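PhiH1 repressor-like protein (Haloarcula marismortui ATCC 43049, PDB 3B73) is of unknown function but probably binds DNA through its winged helix-turn-helix fold, as a repressor-like transcriptional regulator. Local coordinates at residues G8-I13 with H56-P61; D16-I21 with K51-H56; R40-K43 with S47-L50. One frame throughout, in Å; residues are numbered along the deposited sequence.

Contact 1 of 3, residues G8-I13 with H56-P61; sequences GSWMTI and HDLLQP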
loop_
_atom_site.group_PDB
_atom_site.type_symbol
_atom_site.label_atom_id
_atom_site.label_comp_id
_atom_site.label_asym_id
_atom_site.label_seq_id
_atom_site.Cartn_x
_atom_site.Cartn_y
_atom_site.Cartn_z
ATOM N N GLY B 8 7.516 2.907 -4.950
ATOM C CA GLY B 8 8.762 3.625 -4.765
ATOM C C GLY B 8 9.125 3.698 -3.293
ATOM O O GLY B 8 8.256 3.633 -2.422
ATOM N N SER B 9 10.418 3.835 -3.016
ATOM C CA SER B 9 10.925 3.808 -1.643
ATOM C C SER B 9 10.466 5.017 -0.825
ATOM O O SER B 9 10.519 5.001 0.403
ATOM C CB SER B 9 12.467 3.656 -1.628
ATOM O OG SER B 9 13.126 4.722 -2.301
ATOM N N TRP B 10 10.005 6.059 -1.514
ATOM C CA TRP B 10 9.509 7.272 -0.867
ATOM C C TRP B 10 8.020 7.190 -0.487
ATOM O O TRP B 10 7.480 8.130 0.077
ATOM C CB TRP B 10 9.684 8.457 -1.807
ATOM C CG TRP B 10 9.038 8.206 -3.136
ATOM C CD1 TRP B 10 9.607 7.617 -4.229
ATOM C CD2 TRP B 10 7.688 8.514 -3.501
ATOM N NE1 TRP B 10 8.688 7.524 -5.249
ATOM C CE2 TRP B 10 7.505 8.075 -4.832
ATOM C CE3 TRP B 10 6.606 9.125 -2.829
ATOM C CZ2 TRP B 10 6.290 8.229 -5.516
ATOM C CZ3 TRP B 10 5.387 9.277 -3.518
ATOM C CH2 TRP B 10 5.242 8.821 -4.842
HETATM N N MSE B 11 7.359 6.080 -0.797
HETATM C CA MSE B 11 5.916 6.012 -0.580
HETATM C C MSE B 11 5.561 5.519 0.808
HETATM O O MSE B 11 6.346 4.836 1.460
HETATM C CB MSE B 11 5.223 5.146 -1.641
HETATM C CG MSE B 11 5.335 5.671 -3.047
HETATM SE SE MSE B 11 4.396 4.489 -4.280
HETATM C CE MSE B 11 2.629 4.976 -3.811
ATOM N N THR B 12 4.363 5.892 1.253
ATOM C CA THR B 12 3.772 5.369 2.470
ATOM C C THR B 12 2.523 4.614 2.071
ATOM O O THR B 12 2.061 4.685 0.935
ATOM C CB THR B 12 3.332 6.506 3.422
ATOM O OG1 THR B 12 2.262 7.252 2.816
ATOM C CG2 THR B 12 4.508 7.443 3.706
ATOM N N ILE B 13 1.933 3.915 3.009
ATOM C CA ILE B 13 0.783 3.104 2.646
ATOM C C ILE B 13 -0.404 4.001 2.293
ATOM O O ILE B 13 -1.269 3.613 1.507
ATOM C CB ILE B 13 0.456 2.071 3.753
ATOM C CG1 ILE B 13 -0.547 1.040 3.232
ATOM C CG2 ILE B 13 -0.022 2.776 5.000
ATOM C CD1 ILE B 13 -0.623 -0.186 4.023
ATOM N N HIS B 56 5.579 13.554 -7.883
ATOM C CA HIS B 56 5.931 12.332 -8.601
ATOM C C HIS B 56 4.986 12.061 -9.765
ATOM O O HIS B 56 4.996 10.980 -10.343
ATOM C CB HIS B 56 5.992 11.150 -7.639
ATOM C CG HIS B 56 7.115 11.246 -6.658
ATOM N ND1 HIS B 56 8.326 10.616 -6.853
ATOM C CD2 HIS B 56 7.226 11.918 -5.488
ATOM C CE1 HIS B 56 9.129 10.887 -5.840
ATOM N NE2 HIS B 56 8.486 11.671 -4.995
ATOM N N ASP B 57 4.175 13.061 -10.098
ATOM C CA ASP B 57 3.294 13.011 -11.259
ATOM C C ASP B 57 2.315 11.839 -11.237
ATOM O O ASP B 57 1.876 11.381 -12.275
ATOM C CB ASP B 57 4.114 13.010 -12.557
ATOM C CG ASP B 57 4.363 14.416 -13.092
ATOM O OD1 ASP B 57 4.840 15.298 -12.336
ATOM O OD2 ASP B 57 4.073 14.637 -14.286
ATOM N N LEU B 58 1.960 11.379 -10.045
ATOM C CA LEU B 58 0.905 10.396 -9.886
ATOM C C LEU B 58 -0.430 11.104 -9.700
ATOM O O LEU B 58 -1.499 10.526 -9.942
ATOM C CB LEU B 58 1.217 9.510 -8.693
ATOM C CG LEU B 58 2.532 8.755 -8.880
ATOM C CD1 LEU B 58 2.720 7.679 -7.803
ATOM C CD2 LEU B 58 2.613 8.135 -10.282
ATOM N N LEU B 59 -0.348 12.356 -9.253
ATOM C CA LEU B 59 -1.489 13.251 -9.180
ATOM C C LEU B 59 -1.102 14.549 -9.873
ATOM O O LEU B 59 0.069 14.773 -10.145
ATOM C CB LEU B 59 -1.855 13.554 -7.736
ATOM C CG LEU B 59 -2.440 12.407 -6.912
ATOM C CD1 LEU B 59 -2.759 12.889 -5.509
ATOM C CD2 LEU B 59 -3.689 11.800 -7.573
ATOM N N GLN B 60 -2.089 15.387 -10.175
ATOM C CA GLN B 60 -1.826 16.766 -10.586
ATOM C C GLN B 60 -2.779 17.728 -9.892
ATOM O O GLN B 60 -3.966 17.437 -9.739
ATOM C CB GLN B 60 -1.901 16.943 -12.102
ATOM C CG GLN B 60 -3.249 16.652 -12.727
ATOM C CD GLN B 60 -3.203 16.786 -14.236
ATOM O OE1 GLN B 60 -3.383 15.805 -14.972
ATOM N NE2 GLN B 60 -2.936 18.007 -14.709
ATOM N N PRO B 61 -2.237 18.860 -9.429
ATOM C CA PRO B 61 -2.997 19.893 -8.729
ATOM C C PRO B 61 -3.798 20.737 -9.730
ATOM O O PRO B 61 -3.259 21.201 -10.737
ATOM C CB PRO B 61 -1.894 20.735 -8.087
ATOM C CG PRO B 61 -0.770 20.610 -9.048
ATOM C CD PRO B 61 -0.795 19.162 -9.424
#
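Trp10 lays its indole flat against the imidazole of His56, the two side chains reaching out from opposite directions. It sits in a type I beta turn that begins at Gly8 and is closed by the hydrogen bond from Met11 N to Gly8 O (3.1 Å). CG of Trp10 lies between its backbone N and carbonyl carbon (chi1 55°), which swings the indole across to the end of helix 43-55. The six-membered ring and the imidazole form a face-to-face stack, centroids 3.5 Å apart and planes at 11°; Trp10 CZ2 lies 3.3 Å from His56 CG. At the indole edge, Trp10 CH2 meets Leu58 CD1 at 4.1 Å. In this winged helix-turn-helix domain the stack joins the loop before helix 13-25 to the turn between helix 43-55 and the first strand of the wing. That turn is a Schellman motif: Asp57, with positive phi, donates its N to Ala54 O while Leu58 N reaches Leu53 O. The indole NE1 is satisfied by Ala83 O, which helps fix the ring's rotation. With an alanine here, one face of the His56 imidazole would probably lose its stacking partner and Ala83 O its indole donor. Met11, a selenomethionine, sets CG over the opposite face of the indole, 3.4 Å from its plane. Thr12 follows as N-cap of helix 13-25, OG1 accepting a weak hydrogen bond from Trp14 N.

Contact 2 of 3, residues D16-I21 with K51-H56; sequences DRILEI and KKLADH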
loop_
_atom_site.group_PDB
_atom_site.type_symbol
_atom_site.label_atom_id
_atom_site.label_comp_id
_atom_site.label_asym_id
_atom_site.label_seq_id
_atom_site.Cartn_x
_atom_site.Cartn_y
_atom_site.Cartn_z
ATOM N N ASP B 16 -1.176 4.825 -1.403
ATOM C CA ASP B 16 -1.975 3.904 -2.212
ATOM C C ASP B 16 -3.437 4.193 -1.936
ATOM O O ASP B 16 -4.258 4.241 -2.861
ATOM C CB ASP B 16 -1.666 2.426 -1.891
ATOM C CG ASP B 16 -0.524 1.854 -2.741
ATOM O OD1 ASP B 16 0.229 2.622 -3.370
ATOM O OD2 ASP B 16 -0.354 0.624 -2.761
ATOM N N ARG B 17 -3.751 4.418 -0.664
ATOM C CA ARG B 17 -5.122 4.729 -0.271
ATOM C C ARG B 17 -5.590 6.000 -0.939
ATOM O O ARG B 17 -6.657 6.035 -1.553
ATOM C CB ARG B 17 -5.259 4.865 1.244
ATOM C CG ARG B 17 -4.938 3.599 1.991
ATOM C CD ARG B 17 -5.777 2.424 1.510
ATOM N NE ARG B 17 -5.096 1.230 1.948
ATOM C CZ ARG B 17 -4.432 0.412 1.147
ATOM N NH1 ARG B 17 -4.428 0.596 -0.161
ATOM N NH2 ARG B 17 -3.797 -0.615 1.668
ATOM N N ILE B 18 -4.785 7.051 -0.851
ATOM C CA ILE B 18 -5.178 8.292 -1.491
ATOM C C ILE B 18 -5.355 8.082 -2.986
ATOM O O ILE B 18 -6.342 8.530 -3.552
ATOM C CB ILE B 18 -4.165 9.391 -1.242
ATOM C CG1 ILE B 18 -4.163 9.745 0.248
ATOM C CG2 ILE B 18 -4.465 10.582 -2.138
ATOM C CD1 ILE B 18 -2.958 10.469 0.666
ATOM N N LEU B 19 -4.411 7.403 -3.635
ATOM C CA LEU B 19 -4.557 7.186 -5.074
ATOM C C LEU B 19 -5.843 6.422 -5.402
ATOM O O LEU B 19 -6.553 6.766 -6.339
ATOM C CB LEU B 19 -3.343 6.470 -5.668
ATOM C CG LEU B 19 -2.125 7.358 -5.867
ATOM C CD1 LEU B 19 -0.925 6.494 -6.145
ATOM C CD2 LEU B 19 -2.355 8.389 -7.000
ATOM N N GLU B 20 -6.142 5.398 -4.609
ATOM C CA GLU B 20 -7.320 4.552 -4.812
ATOM C C GLU B 20 -8.608 5.358 -4.649
ATOM O O GLU B 20 -9.567 5.187 -5.399
ATOM C CB GLU B 20 -7.304 3.357 -3.844
ATOM C CG GLU B 20 -6.217 2.333 -4.196
ATOM C CD GLU B 20 -5.867 1.385 -3.052
ATOM O OE1 GLU B 20 -5.063 0.466 -3.302
ATOM O OE2 GLU B 20 -6.378 1.545 -1.914
ATOM N N ILE B 21 -8.614 6.259 -3.679
ATOM C CA ILE B 21 -9.797 7.057 -3.421
ATOM C C ILE B 21 -10.011 8.063 -4.536
ATOM O O ILE B 21 -11.125 8.238 -5.027
ATOM C CB ILE B 21 -9.721 7.765 -2.058
ATOM C CG1 ILE B 21 -10.038 6.763 -0.941
ATOM C CG2 ILE B 21 -10.700 8.927 -2.012
ATOM C CD1 ILE B 21 -9.515 7.192 0.447
ATOM N N LYS B 51 0.902 16.586 -1.993
ATOM C CA LYS B 51 1.983 17.363 -2.595
ATOM C C LYS B 51 3.033 16.401 -3.145
ATOM O O LYS B 51 3.561 16.602 -4.248
ATOM C CB LYS B 51 2.592 18.334 -1.572
ATOM C CG LYS B 51 3.172 19.621 -2.165
ATOM C CD LYS B 51 4.641 19.457 -2.532
ATOM C CE LYS B 51 5.277 20.777 -2.968
ATOM N NZ LYS B 51 6.741 20.609 -3.246
ATOM N N LYS B 52 3.295 15.333 -2.391
ATOM C CA LYS B 52 4.316 14.358 -2.775
ATOM C C LYS B 52 3.902 13.575 -4.026
ATOM O O LYS B 52 4.672 13.443 -4.971
ATOM C CB LYS B 52 4.572 13.389 -1.630
ATOM C CG LYS B 52 5.943 12.724 -1.657
ATOM C CD LYS B 52 6.959 13.600 -0.961
ATOM C CE LYS B 52 8.283 12.902 -0.797
ATOM N NZ LYS B 52 9.346 13.906 -0.524
ATOM N N LEU B 53 2.674 13.069 -4.026
ATOM C CA LEU B 53 2.149 12.358 -5.178
ATOM C C LEU B 53 2.182 13.231 -6.431
ATOM O O LEU B 53 2.469 12.729 -7.526
ATOM C CB LEU B 53 0.735 11.831 -4.881
ATOM C CG LEU B 53 0.774 10.708 -3.835
ATOM C CD1 LEU B 53 -0.541 10.555 -3.067
ATOM C CD2 LEU B 53 1.244 9.410 -4.464
ATOM N N ALA B 54 1.907 14.529 -6.273
ATOM C CA ALA B 54 1.921 15.450 -7.411
ATOM C C ALA B 54 3.343 15.673 -7.916
ATOM O O ALA B 54 3.579 15.753 -9.132
ATOM C CB ALA B 54 1.250 16.778 -7.063
ATOM N N ASP B 55 4.293 15.755 -6.985
ATOM C CA ASP B 55 5.705 15.895 -7.352
ATOM C C ASP B 55 6.135 14.726 -8.190
ATOM O O ASP B 55 6.962 14.880 -9.094
ATOM C CB ASP B 55 6.588 15.991 -6.103
ATOM C CG ASP B 55 6.355 17.289 -5.321
ATOM O OD1 ASP B 55 5.753 18.224 -5.893
ATOM O OD2 ASP B 55 6.782 17.378 -4.147
ATOM N N HIS B 56 5.579 13.554 -7.883
ATOM C CA HIS B 56 5.931 12.332 -8.601
ATOM C C HIS B 56 4.986 12.061 -9.765
ATOM O O HIS B 56 4.996 10.980 -10.343
ATOM C CB HIS B 56 5.992 11.150 -7.639
ATOM C CG HIS B 56 7.115 11.246 -6.658
ATOM N ND1 HIS B 56 8.326 10.616 -6.853
ATOM C CD2 HIS B 56 7.226 11.918 -5.488
ATOM C CE1 HIS B 56 9.129 10.887 -5.840
ATOM N NE2 HIS B 56 8.486 11.671 -4.995
#
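Leu53 points its isobutyl group from helix 43-55 toward helix 13-25 and divides its two methyls between neighbouring residues there. CD1 meets CG2 of Ile18 at 4.0 Å, and CD2 meets CD1 of Leu19, also at 4.0 Å. The second methyl additionally lies 4.2 Å from Leu19 CG, so the fork of Leu53 touches the branch point as well as the end of its neighbour. Both pairs cross obliquely. In Ile18 the methyl CG2 stands anti to the backbone N while CG1 takes the place beside it (chi1 -66°); this hands the short branch to Leu53 and leaves the longer one to run toward Arg49. Leu19 does not start out aimed at the other helix, but with CG anti to its carbonyl carbon (chi1 -77°) its end swings nearer and brings CD1 up to Leu53. The contact belongs to the hydrophobic core of a winged helix-turn-helix domain, where the first helix packs on the probable recognition helix; Leu59 of the first wing strand closes the core against both Leu19 and Leu53, and Leu33 of helix 30-34 touches Ile18. Charged groups keep to other sides of the two helices. Arg17 NH1 bridges to Glu20 OE2 at 2.8 Å, meeting the carboxylate on its syn side but 29° out of its plane, while Arg17 NH2 bonds Asp16 of the second subunit. On helix 43-55 Lys51 NZ makes a weak salt bridge, 3.4 Å long, to Asp55 OD2.

Contact 3 of 3, residues R40-K43 with S47-L50; sequences RISK and SRRL. With SO4 (sulfate ion), chain D.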
loop_
_atom_site.group_PDB
_atom_site.type_symbol
_atom_site.label_atom_id
_atom_site.label_comp_id
_atom_site.label_asym_id
_atom_site.label_seq_id
_atom_site.Cartn_x
_atom_site.Cartn_y
_atom_site.Cartn_z
ATOM N N ARG B 40 -6.196 7.170 7.857
ATOM C CA ARG B 40 -5.923 7.280 9.294
ATOM C C ARG B 40 -4.759 8.236 9.575
ATOM O O ARG B 40 -4.037 8.084 10.559
ATOM C CB ARG B 40 -5.609 5.896 9.870
ATOM C CG ARG B 40 -6.522 4.771 9.353
ATOM C CD ARG B 40 -7.925 4.895 9.918
ATOM N NE ARG B 40 -7.873 4.934 11.372
ATOM C CZ ARG B 40 -8.833 5.416 12.155
ATOM N NH1 ARG B 40 -9.945 5.915 11.629
ATOM N NH2 ARG B 40 -8.677 5.405 13.472
ATOM N N ILE B 41 -4.543 9.195 8.683
ATOM C CA ILE B 41 -3.580 10.255 8.946
ATOM C C ILE B 41 -4.322 11.587 8.936
ATOM O O ILE B 41 -5.472 11.659 8.471
ATOM C CB ILE B 41 -2.406 10.272 7.938
ATOM C CG1 ILE B 41 -2.922 10.322 6.500
ATOM C CG2 ILE B 41 -1.527 9.027 8.122
ATOM C CD1 ILE B 41 -1.841 10.584 5.455
ATOM N N SER B 42 -3.669 12.628 9.456
ATOM C CA SER B 42 -4.276 13.957 9.623
ATOM C C SER B 42 -4.410 14.728 8.312
ATOM O O SER B 42 -3.738 14.431 7.304
ATOM C CB SER B 42 -3.455 14.800 10.609
ATOM O OG SER B 42 -2.213 15.200 10.028
ATOM N N LYS B 43 -5.266 15.744 8.345
ATOM C CA LYS B 43 -5.519 16.581 7.185
ATOM C C LYS B 43 -4.212 17.188 6.670
ATOM O O LYS B 43 -4.003 17.284 5.451
ATOM C CB LYS B 43 -6.583 17.659 7.498
ATOM C CG LYS B 43 -7.040 18.499 6.269
ATOM C CD LYS B 43 -7.898 19.737 6.647
ATOM C CE LYS B 43 -7.935 20.783 5.517
ATOM N NZ LYS B 43 -8.968 21.859 5.716
ATOM N N SER B 47 -2.383 16.492 3.077
ATOM C CA SER B 47 -1.833 17.555 2.227
ATOM C C SER B 47 -0.391 17.280 1.818
ATOM O O SER B 47 -0.010 17.485 0.653
ATOM C CB SER B 47 -1.918 18.920 2.914
ATOM O OG SER B 47 -3.250 19.394 2.883
ATOM N N ARG B 48 0.412 16.836 2.781
ATOM C CA ARG B 48 1.802 16.475 2.506
ATOM C C ARG B 48 1.913 15.351 1.472
ATOM O O ARG B 48 2.679 15.462 0.518
ATOM C CB ARG B 48 2.519 16.087 3.799
ATOM C CG ARG B 48 3.269 17.245 4.423
ATOM C CD ARG B 48 3.875 16.883 5.778
ATOM N NE ARG B 48 2.988 17.233 6.886
ATOM C CZ ARG B 48 2.571 16.373 7.808
ATOM N NH1 ARG B 48 2.975 15.109 7.756
ATOM N NH2 ARG B 48 1.762 16.777 8.785
ATOM N N ARG B 49 1.136 14.285 1.655
ATOM C CA ARG B 49 1.132 13.177 0.705
ATOM C C ARG B 49 0.610 13.613 -0.657
ATOM O O ARG B 49 1.148 13.207 -1.700
ATOM C CB ARG B 49 0.314 11.994 1.231
ATOM C CG ARG B 49 0.851 11.408 2.519
ATOM C CD ARG B 49 2.365 11.421 2.592
ATOM N NE ARG B 49 3.031 10.651 1.536
ATOM C CZ ARG B 49 4.350 10.510 1.467
ATOM N NH1 ARG B 49 5.110 11.090 2.385
ATOM N NH2 ARG B 49 4.923 9.807 0.494
ATOM N N LEU B 50 -0.428 14.447 -0.668
ATOM C CA LEU B 50 -0.920 14.974 -1.953
ATOM C C LEU B 50 0.197 15.711 -2.709
ATOM O O LEU B 50 0.411 15.497 -3.919
ATOM C CB LEU B 50 -2.138 15.891 -1.754
ATOM C CG LEU B 50 -3.433 15.176 -1.347
ATOM C CD1 LEU B 50 -4.472 16.192 -0.903
ATOM C CD2 LEU B 50 -3.975 14.275 -2.489
HETATM S S SO4 D . -0.981 11.489 11.673
HETATM O O1 SO4 D . -0.182 10.336 11.263
HETATM O O2 SO4 D . -0.226 12.302 12.638
HETATM O O3 SO4 D . -1.270 12.302 10.489
HETATM O O4 SO4 D . -2.224 10.988 12.274
#
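Lys43 and Ser47 share the first turn of helix 43-55, probably the recognition helix of the winged helix-turn-helix domain: Ser47 N donates to Lys43 O at 3.0 Å with an N-H...O angle of 164°. Ser47 OG adds a weak bond to the same carbonyl oxygen, which therefore takes two donors from one residue. Ser42, in the N-cap position, turns its backbone N to a bound sulfate, and the bond from Ser42 N to sulfate O3 is short and nearly straight at 2.6 Å. Ser42 OG also lies close to O3 but has Ser44 and Ser45 as hydroxyl partners; Ser45 OG bonds the sulfate as well. The ion probably came from the crystallisation liquor, yet its place at the start of this helix is consistent with a site where a DNA phosphate might bind.

Ile41 can be followed outward from the backbone. Its CB lies 3.5 Å from sulfate O3, and the branch methyl CG2, anti to the carbonyl carbon, is 3.7 Å from sulfate O1. The other branch starts at CG1, which stands between the backbone N and carbonyl carbon (chi1 54°) and leads on from CB on the side of helix 43-55, farther from the anion than CB itself. Its terminal methyl CD1 reaches Arg49, the two side chains crossing at about a right angle. Beyond that touch the Arg49 chain bends at chi2 and chi3, carrying NH2 to Asp15 in a salt bridge and to Trp10 O. The apolar contact itself is made by Ile41 CD1 and Arg49 CG, 4.1 Å apart.

Overall arrangement
Helix 43-55 ties the three contacts together: contact 3 lies at its start, contact 2, buried, near its end and contact 1 just beyond, where the chain turns into strand 59-62. Contacts 1 and 2 share His56, their centres 5 Å apart; the centre of contact 3 lies about 10 Å from that of contact 2 and 12 Å from that of contact 1. Along the chain, residues 8-13 and 16-21 come first, then 40-43 and 47-50, then 51-56 and 56-61, so the pairings enclose one another. The later turns of the probable recognition helix pack on helix 13-25 and loop 8-13, both of which also touch the second subunit, while its start carries the sulfate at the surface.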